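PDB 3SO6: Low density lipoprotein receptor adapter protein 1 from Rattus norvegicus, which links the LDL receptor to clathrin and the AP-2 adaptor for endocytosis, its phosphotyrosine-binding (PTB) domain binding the NPXY internalization motif of the receptor tail. Local coordinates for residues L11-V16 with S98-A103; K45-V50 with T58-S63; R73-T78 with A88-S93. All coordinates share one frame; numbering follows the deposited sequence. Where two conformers were deposited one is given.

Contact 1: residues L11-V16 with S98-A103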
loop_
_atom_site.group_PDB
_atom_site.type_symbol
_atom_site.label_atom_id
_atom_site.label_comp_id
_atom_site.label_asym_id
_atom_site.label_seq_id
_atom_site.Cartn_x
_atom_site.Cartn_y
_atom_site.Cartn_z
ATOM N N LEU A 11 -0.371 -10.734 -2.066
ATOM C CA LEU A 11 0.592 -11.447 -2.915
ATOM C C LEU A 11 1.957 -11.633 -2.262
ATOM O O LEU A 11 2.589 -12.693 -2.456
ATOM C CB LEU A 11 0.738 -10.662 -4.225
ATOM C CG LEU A 11 -0.480 -10.725 -5.218
ATOM C CD1 LEU A 11 -0.473 -9.550 -6.230
ATOM C CD2 LEU A 11 -0.450 -12.049 -6.019
ATOM N N GLY A 12 2.396 -10.670 -1.492
ATOM C CA GLY A 12 3.700 -10.734 -0.880
ATOM C C GLY A 12 4.434 -9.396 -0.980
ATOM O O GLY A 12 3.845 -8.356 -1.335
ATOM N N MET A 13 5.708 -9.464 -0.637
ATOM C CA MET A 13 6.551 -8.265 -0.581
ATOM C C MET A 13 7.898 -8.537 -1.193
ATOM O O MET A 13 8.366 -9.681 -1.260
ATOM C CB MET A 13 6.692 -7.774 0.868
ATOM C CG MET A 13 7.332 -8.730 1.841
ATOM S SD MET A 13 8.299 -7.645 3.078
ATOM C CE MET A 13 9.342 -7.100 1.577
ATOM N N THR A 14 8.510 -7.455 -1.604
ATOM C CA THR A 14 9.918 -7.468 -2.013
ATOM C C THR A 14 10.562 -6.165 -1.623
ATOM O O THR A 14 9.880 -5.129 -1.556
ATOM C CB THR A 14 9.973 -7.713 -3.553
ATOM O OG1 THR A 14 11.327 -7.993 -3.919
ATOM C CG2 THR A 14 9.440 -6.520 -4.324
ATOM N N LEU A 15 11.854 -6.135 -1.380
ATOM C CA LEU A 15 12.586 -4.866 -1.079
ATOM C C LEU A 15 12.752 -4.049 -2.359
ATOM O O LEU A 15 12.852 -4.593 -3.489
ATOM C CB LEU A 15 13.973 -5.148 -0.433
ATOM C CG LEU A 15 13.809 -5.685 1.021
ATOM C CD1 LEU A 15 15.127 -5.791 1.779
ATOM C CD2 LEU A 15 12.892 -4.920 1.920
ATOM N N VAL A 16 12.761 -2.735 -2.226
ATOM C CA VAL A 16 13.072 -1.844 -3.333
ATOM C C VAL A 16 14.197 -0.918 -2.881
ATOM O O VAL A 16 14.369 -0.674 -1.672
ATOM C CB VAL A 16 11.830 -1.026 -3.788
ATOM C CG1 VAL A 16 10.783 -1.993 -4.426
ATOM C CG2 VAL A 16 11.211 -0.213 -2.646
ATOM N N SER A 98 15.013 0.037 5.665
ATOM C CA SER A 98 14.736 -0.654 4.398
ATOM C C SER A 98 13.332 -0.298 3.883
ATOM O O SER A 98 12.450 0.117 4.645
ATOM C CB SER A 98 14.831 -2.156 4.499
ATOM O OG SER A 98 13.804 -2.629 5.340
ATOM N N LEU A 99 13.188 -0.442 2.587
ATOM C CA LEU A 99 11.982 -0.020 1.854
ATOM C C LEU A 99 11.350 -1.266 1.291
ATOM O O LEU A 99 12.031 -2.058 0.620
ATOM C CB LEU A 99 12.323 0.911 0.738
ATOM C CG LEU A 99 13.169 2.144 1.138
ATOM C CD1 LEU A 99 13.537 2.994 -0.094
ATOM C CD2 LEU A 99 12.560 2.956 2.335
ATOM N N GLU A 100 10.056 -1.452 1.573
ATOM C CA GLU A 100 9.376 -2.668 1.169
ATOM C C GLU A 100 8.184 -2.343 0.234
ATOM O O GLU A 100 7.364 -1.459 0.566
ATOM C CB GLU A 100 8.745 -3.406 2.371
ATOM C CG GLU A 100 9.804 -3.667 3.536
ATOM C CD GLU A 100 9.132 -4.209 4.797
ATOM O OE1 GLU A 100 7.902 -3.948 5.041
ATOM O OE2 GLU A 100 9.833 -4.816 5.627
ATOM N N CYS A 101 8.022 -3.115 -0.853
ATOM C CA CYS A 101 6.844 -3.020 -1.673
ATOM C C CYS A 101 5.951 -4.195 -1.295
ATOM O O CYS A 101 6.399 -5.363 -1.368
ATOM C CB CYS A 101 7.242 -3.060 -3.174
ATOM S SG CYS A 101 5.815 -2.959 -4.246
ATOM N N HIS A 102 4.708 -3.857 -0.938
ATOM C CA HIS A 102 3.712 -4.854 -0.600
ATOM C C HIS A 102 2.569 -4.842 -1.634
ATOM O O HIS A 102 2.044 -3.766 -1.967
ATOM C CB HIS A 102 3.080 -4.596 0.779
ATOM C CG HIS A 102 4.053 -4.736 1.914
ATOM N ND1 HIS A 102 4.132 -5.861 2.704
ATOM C CD2 HIS A 102 5.020 -3.890 2.362
ATOM C CE1 HIS A 102 5.060 -5.683 3.631
ATOM N NE2 HIS A 102 5.651 -4.515 3.426
ATOM N N ALA A 103 2.259 -6.020 -2.228
ATOM C CA ALA A 103 1.328 -6.103 -3.326
ATOM C C ALA A 103 0.113 -6.953 -2.995
ATOM O O ALA A 103 0.237 -7.967 -2.286
ATOM C CB ALA A 103 2.019 -6.612 -4.587
HETATM O O HOH W 1 15.438 -1.037 0.937
#
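M13 lies alongside H102, and the two side chains point the same way from neighbouring antiparallel strands. M13 can be followed outward. Its CB sits over one face of the imidazole, 3.9 Å from the centroid of the H102 ring, a CH-pi contact offset toward the rim. CG lies between the backbone N and the carbonyl carbon (chi1 61°), which carries the chain outward past the rim of the ring. SD then meets the ring obliquely, 4.5 Å from the H102 centroid. The chain bends again, and M13 CE ends 3.8 Å from CB of E100. The thioether thus runs across both H102 and E100.

These two residues are also joined to each other. H102 NE2 donates to E100 OE1 at 2.8 Å. The acceptor lies in the ring plane, but the donor stands above the carboxylate plane. H102 ND1 is bonded to the hydroxyl of Y10. With both nitrogens engaged, rotation of the ring is restrained. L15 CD2 adds an apolar contact to E100 CG.

The opposite face of the sheet carries T14, V16, L99, C101 and A103. V16 CG2 packs on L99 CB at 3.7 Å, and its CG1 on C101 CB. Helix 22-38 touches T14 and C101, and R31 on it bonds T14 OG1.

The backbones pair through T14 and C101, with C101 N to T14 O at 2.8 Å. At the end of the ladder water 1 bridges V16 O and L99 N. Farther along the pairing, L11 and G12 both face A103, a classic beta bulge. The backbone angles of G12 would jam any CB against the preceding carbonyl. The bulged pairing joins the first and last strands of the PTB domain in the centre of its antiparallel sheet.

Contact 2: residues K45-V50 with T58-S63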
loop_
_atom_site.group_PDB
_atom_site.type_symbol
_atom_site.label_atom_id
_atom_site.label_comp_id
_atom_site.label_asym_id
_atom_site.label_seq_id
_atom_site.Cartn_x
_atom_site.Cartn_y
_atom_site.Cartn_z
ATOM N N LYS A 45 -6.042 -14.038 2.661
ATOM C CA LYS A 45 -7.043 -13.002 2.538
ATOM C C LYS A 45 -6.717 -11.899 3.559
ATOM O O LYS A 45 -6.541 -12.180 4.766
ATOM C CB LYS A 45 -8.472 -13.564 2.786
ATOM C CG LYS A 45 -8.793 -14.590 1.691
ATOM C CD LYS A 45 -10.268 -15.057 1.713
ATOM C CE LYS A 45 -10.641 -15.995 0.530
ATOM N NZ LYS A 45 -9.729 -17.214 0.471
ATOM N N VAL A 46 -6.539 -10.691 3.063
ATOM C CA VAL A 46 -6.235 -9.596 3.931
ATOM C C VAL A 46 -7.201 -8.455 3.712
ATOM O O VAL A 46 -7.551 -8.168 2.557
ATOM C CB VAL A 46 -4.735 -9.163 3.739
ATOM C CG1 VAL A 46 -4.351 -7.833 4.414
ATOM C CG2 VAL A 46 -3.775 -10.314 4.110
ATOM N N THR A 47 -7.558 -7.766 4.794
ATOM C CA THR A 47 -8.391 -6.571 4.752
ATOM C C THR A 47 -7.553 -5.356 4.966
ATOM O O THR A 47 -6.674 -5.336 5.799
ATOM C CB THR A 47 -9.484 -6.694 5.852
ATOM O OG1 THR A 47 -10.240 -7.861 5.503
ATOM C CG2 THR A 47 -10.346 -5.493 5.914
ATOM N N LEU A 48 -7.727 -4.381 4.072
ATOM C CA LEU A 48 -7.044 -3.085 4.199
ATOM C C LEU A 48 -8.059 -2.017 4.616
ATOM O O LEU A 48 -9.110 -1.878 3.983
ATOM C CB LEU A 48 -6.507 -2.587 2.844
ATOM C CG LEU A 48 -5.283 -3.265 2.317
ATOM C CD1 LEU A 48 -5.558 -4.789 1.980
ATOM C CD2 LEU A 48 -4.647 -2.561 1.085
ATOM N N LYS A 49 -7.735 -1.267 5.658
ATOM C CA LYS A 49 -8.560 -0.113 6.062
ATOM C C LYS A 49 -7.684 1.126 5.876
ATOM O O LYS A 49 -6.642 1.334 6.587
ATOM C CB LYS A 49 -9.100 -0.257 7.498
ATOM C CG LYS A 49 -10.141 0.876 7.812
ATOM C CD LYS A 49 -10.771 0.763 9.238
ATOM N N VAL A 50 -8.112 1.976 4.943
ATOM C CA VAL A 50 -7.277 3.133 4.488
ATOM C C VAL A 50 -7.861 4.416 5.120
ATOM O O VAL A 50 -9.077 4.638 4.961
ATOM C CB VAL A 50 -7.365 3.224 2.930
ATOM C CG1 VAL A 50 -6.588 4.423 2.459
ATOM C CG2 VAL A 50 -6.867 1.918 2.307
ATOM N N THR A 58 -5.270 -6.326 8.227
ATOM C CA THR A 58 -5.750 -7.375 9.122
ATOM C C THR A 58 -5.957 -8.642 8.370
ATOM O O THR A 58 -6.314 -8.669 7.161
ATOM C CB THR A 58 -7.006 -6.898 9.864
ATOM O OG1 THR A 58 -8.056 -6.627 8.922
ATOM C CG2 THR A 58 -6.735 -5.720 10.778
ATOM N N ASP A 59 -5.680 -9.736 9.059
ATOM C CA ASP A 59 -5.882 -11.041 8.499
ATOM C C ASP A 59 -7.420 -11.149 8.408
ATOM O O ASP A 59 -8.124 -11.021 9.449
ATOM C CB ASP A 59 -5.261 -12.091 9.467
ATOM C CG ASP A 59 -5.521 -13.454 9.039
ATOM O OD1 ASP A 59 -4.885 -13.904 8.057
ATOM O OD2 ASP A 59 -6.401 -14.059 9.678
ATOM N N SER A 60 -7.975 -11.465 7.255
ATOM C CA SER A 60 -9.421 -11.494 7.184
ATOM C C SER A 60 -10.076 -12.634 7.985
ATOM O O SER A 60 -11.140 -12.427 8.606
ATOM C CB SER A 60 -9.992 -11.447 5.756
ATOM O OG SER A 60 -9.400 -10.444 4.887
ATOM N N LEU A 61 -9.430 -13.810 8.013
ATOM C CA LEU A 61 -10.017 -14.957 8.744
ATOM C C LEU A 61 -10.147 -14.657 10.249
ATOM O O LEU A 61 -11.199 -14.925 10.877
ATOM C CB LEU A 61 -9.229 -16.251 8.524
ATOM C CG LEU A 61 -9.209 -16.754 7.108
ATOM C CD1 LEU A 61 -8.282 -17.964 6.949
ATOM C CD2 LEU A 61 -10.639 -17.018 6.642
ATOM N N THR A 62 -9.089 -14.116 10.848
ATOM C CA THR A 62 -9.029 -14.005 12.299
ATOM C C THR A 62 -9.371 -12.572 12.817
ATOM O O THR A 62 -9.538 -12.376 14.039
ATOM C CB THR A 62 -7.613 -14.286 12.794
ATOM O OG1 THR A 62 -6.710 -13.380 12.176
ATOM C CG2 THR A 62 -7.151 -15.694 12.447
ATOM N N SER A 63 -9.385 -11.576 11.900
ATOM C CA SER A 63 -9.475 -10.137 12.223
ATOM C C SER A 63 -8.268 -9.759 13.036
ATOM O O SER A 63 -8.218 -8.672 13.619
ATOM C CB SER A 63 -10.758 -9.742 12.979
ATOM O OG SER A 63 -11.917 -10.106 12.256
HETATM O O HOH W 2 -7.019 -14.459 6.326
HETATM O O HOH W 3 -9.916 -10.353 2.105
HETATM O O HOH W 4 -7.867 -3.818 8.290
#
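T47 and T58 form an antiparallel hydrogen-bonded pair, beside the non-hydrogen-bonded pair of V46 and D59. They belong to the beta hairpin of strands 44-51 and 54-59. T47 N donates to T58 O at 2.8 Å, and T58 N returns a bond to T47 O. Both donors lie in the carbonyl planes of their acceptors. The regular ladder stops after D59, where the chain turns off. One more backbone bond follows, from S60 N to K45 O at 3.0 Å, and its donor stands above the carbonyl plane. Water 2 also donates to K45 O and accepts from L61 N.

On one face of the hairpin the two threonine side chains cross. T58 OG1 comes within 3.4 Å of T47 CB. Water 4 joins T58 OG1 to T47 O. T47 OG1 is turned beside its own backbone N (chi1 -61°), which points it at the start of the turn. V46 faces the other way and meets Y10, L57 and I66.

D59 organises the turn that follows. OD1 takes water 2 and the side-chain amide of Q44. OD2 accepts T62 N at 2.9 Å, an Asx motif, and the T62 hydroxyl as well. The two donors reach OD2 from opposite faces of the carboxylate plane. Replacing D59 by alanine removes both carboxylate oxygens, which would probably leave T62 N, the T62 hydroxyl and the Q44 amide without this acceptor and the turn freer to move. Where the ladder ends, T47 OG1 and S60 OG are hydrogen-bonded at 2.8 Å, and water 3 sits on S60 OG.

Contact 3: residues R73-T78 with A88-S93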
loop_
_atom_site.group_PDB
_atom_site.type_symbol
_atom_site.label_atom_id
_atom_site.label_comp_id
_atom_site.label_asym_id
_atom_site.label_seq_id
_atom_site.Cartn_x
_atom_site.Cartn_y
_atom_site.Cartn_z
ATOM N N ARG A 73 5.198 6.572 6.872
ATOM C CA ARG A 73 6.094 5.561 6.330
ATOM C C ARG A 73 5.863 5.243 4.854
ATOM O O ARG A 73 6.713 4.551 4.249
ATOM C CB ARG A 73 5.916 4.259 7.118
ATOM C CG ARG A 73 6.420 4.337 8.560
ATOM C CD ARG A 73 6.000 3.062 9.370
ATOM N NE ARG A 73 6.394 1.842 8.678
ATOM C CZ ARG A 73 5.823 0.641 8.823
ATOM N NH1 ARG A 73 4.826 0.440 9.664
ATOM N NH2 ARG A 73 6.195 -0.402 8.057
ATOM N N ILE A 74 4.672 5.573 4.297
ATOM C CA ILE A 74 4.273 5.082 2.968
ATOM C C ILE A 74 4.747 6.142 1.994
ATOM O O ILE A 74 4.417 7.338 2.174
ATOM C CB ILE A 74 2.743 4.890 2.887
ATOM C CG1 ILE A 74 2.235 3.898 3.949
ATOM C CG2 ILE A 74 2.386 4.535 1.459
ATOM C CD1 ILE A 74 0.691 3.864 4.052
ATOM N N SER A 75 5.568 5.754 1.017
ATOM C CA SER A 75 6.081 6.726 0.065
ATOM C C SER A 75 5.304 6.806 -1.184
ATOM O O SER A 75 5.322 7.855 -1.845
ATOM C CB SER A 75 7.544 6.398 -0.277
ATOM O OG SER A 75 7.633 5.038 -0.605
ATOM N N TYR A 76 4.613 5.727 -1.577
ATOM C CA TYR A 76 4.142 5.613 -2.985
ATOM C C TYR A 76 3.051 4.552 -3.032
ATOM O O TYR A 76 3.136 3.557 -2.287
ATOM C CB TYR A 76 5.367 5.183 -3.836
ATOM C CG TYR A 76 5.191 5.322 -5.355
ATOM C CD1 TYR A 76 5.223 6.549 -5.994
ATOM C CD2 TYR A 76 5.023 4.166 -6.169
ATOM C CE1 TYR A 76 5.098 6.636 -7.367
ATOM C CE2 TYR A 76 4.855 4.272 -7.533
ATOM C CZ TYR A 76 4.892 5.494 -8.130
ATOM O OH TYR A 76 4.706 5.574 -9.489
ATOM N N CYS A 77 2.098 4.690 -3.950
ATOM C CA CYS A 77 1.209 3.619 -4.217
ATOM C C CYS A 77 0.872 3.553 -5.700
ATOM O O CYS A 77 1.051 4.532 -6.413
ATOM C CB CYS A 77 -0.060 3.656 -3.371
ATOM S SG CYS A 77 -1.179 5.008 -3.754
ATOM N N THR A 78 0.365 2.393 -6.109
ATOM C CA THR A 78 0.155 2.122 -7.538
ATOM C C THR A 78 -0.977 1.136 -7.812
ATOM O O THR A 78 -1.099 0.160 -7.083
ATOM C CB THR A 78 1.486 1.596 -8.167
ATOM O OG1 THR A 78 1.315 1.331 -9.547
ATOM C CG2 THR A 78 1.978 0.263 -7.517
ATOM N N ALA A 88 -0.396 -1.886 -5.106
ATOM C CA ALA A 88 0.777 -2.057 -4.254
ATOM C C ALA A 88 1.122 -0.727 -3.607
ATOM O O ALA A 88 0.845 0.388 -4.143
ATOM C CB ALA A 88 1.987 -2.647 -5.040
ATOM N N TYR A 89 1.796 -0.820 -2.482
ATOM C CA TYR A 89 2.426 0.383 -1.875
ATOM C C TYR A 89 3.852 0.159 -1.553
ATOM O O TYR A 89 4.279 -1.027 -1.439
ATOM C CB TYR A 89 1.610 0.897 -0.670
ATOM C CG TYR A 89 1.624 -0.002 0.541
ATOM C CD1 TYR A 89 2.717 0.036 1.420
ATOM C CD2 TYR A 89 0.629 -0.957 0.764
ATOM C CE1 TYR A 89 2.803 -0.795 2.497
ATOM C CE2 TYR A 89 0.680 -1.828 1.925
ATOM C CZ TYR A 89 1.792 -1.707 2.760
ATOM O OH TYR A 89 1.878 -2.557 3.847
ATOM N N ILE A 90 4.627 1.227 -1.420
ATOM C CA ILE A 90 6.016 1.114 -0.926
ATOM C C ILE A 90 5.981 1.798 0.475
ATOM O O ILE A 90 5.459 2.944 0.588
ATOM C CB ILE A 90 7.017 1.776 -1.856
ATOM C CG1 ILE A 90 6.985 1.064 -3.233
ATOM C CG2 ILE A 90 8.409 1.709 -1.290
ATOM C CD1 ILE A 90 7.825 1.723 -4.335
ATOM N N ALA A 91 6.617 1.176 1.484
ATOM C CA ALA A 91 6.741 1.832 2.753
ATOM C C ALA A 91 8.047 1.465 3.380
ATOM O O ALA A 91 8.507 0.321 3.254
ATOM C CB ALA A 91 5.612 1.385 3.677
ATOM N N GLN A 92 8.617 2.430 4.091
ATOM C CA GLN A 92 9.834 2.176 4.819
ATOM C C GLN A 92 9.428 1.338 6.053
ATOM O O GLN A 92 8.377 1.549 6.680
ATOM C CB GLN A 92 10.430 3.516 5.335
ATOM C CG GLN A 92 11.773 3.364 6.055
ATOM C CD GLN A 92 12.585 4.650 5.977
ATOM O OE1 GLN A 92 12.092 5.734 6.313
ATOM N NE2 GLN A 92 13.900 4.517 5.626
ATOM N N SER A 93 10.319 0.425 6.453
ATOM C CA SER A 93 10.056 -0.497 7.585
ATOM C C SER A 93 9.994 0.341 8.875
ATOM O O SER A 93 10.589 1.408 8.947
ATOM C CB SER A 93 11.182 -1.544 7.698
ATOM O OG SER A 93 11.264 -2.061 9.027
HETATM O O HOH W 5 7.084 -1.352 5.230
#
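I74 and A91 stand side by side as a non-hydrogen-bonded pair in the hairpin of strands 74-79 and 86-92. This is the tightly packed part. I74 CG1 lies 4.2 Å from A91 CB, and I74 CG2 touches Y89 CB. C77 and Y89 pair on the same face, CB to CB. Helix 109-131 closes over this face, with F123 on I74 and C77. A88 and T78 face the other way, with T78 CG2 3.8 Å from A88 CB, and helix 22-38 lies there.

The register slips by one residue between I74 and Y76, a beta bulge at S75. S75 N still donates to I90 O at 2.8 Å. Its OG lies between the backbone N and the carbonyl carbon (chi1 49°), against I90 CG2, and is bonded to the carbonyl of P19.

The R73 end is more open and more polar. R73 NE donates to Q92 O at 2.8 Å, with the oxygen in the guanidinium plane, and NH2 adds a weak bond to the same atom. The bend of the arginine chain at chi3 (52°) turns the NE edge of the group toward Q92 O. Water 5 links A91 O and, weakly, R73 NH2, which also forms a salt bridge with E67. Q92 N completes the end by donating to R73 O.

The outer edge of strand 74-79 is taken by the bound receptor tail. Y76, C77 and T78 pair with it in an antiparallel ladder, and T78 OG1, I74 O and Q92 OE1 bond its polar side chains. This extension of the sheet by the ligand is the peptide-binding mode of PTB domains.

How the contacts relate
All three contacts belong to one seven-stranded antiparallel sheet of the PTB domain. Contact 1 joins strand 4-16 to strand 99-105, so contacts 2 and 3 are both nested inside the loop it closes. Within that loop contact 2 comes before contact 3, each in a hairpin. Contacts 1 and 3 are neighbours, with centres about 8 Å apart. Strands 86-92 and 99-105 link them through E100 O to A91 N, and the rings of H102 and Y89 meet. Contact 2 lies about 18 Å from either, centre to centre, on the other side of strand 4-16. Contact 3 is at the edge where the receptor peptide adds a strand; contact 2 lies toward the other edge, strand 65-70.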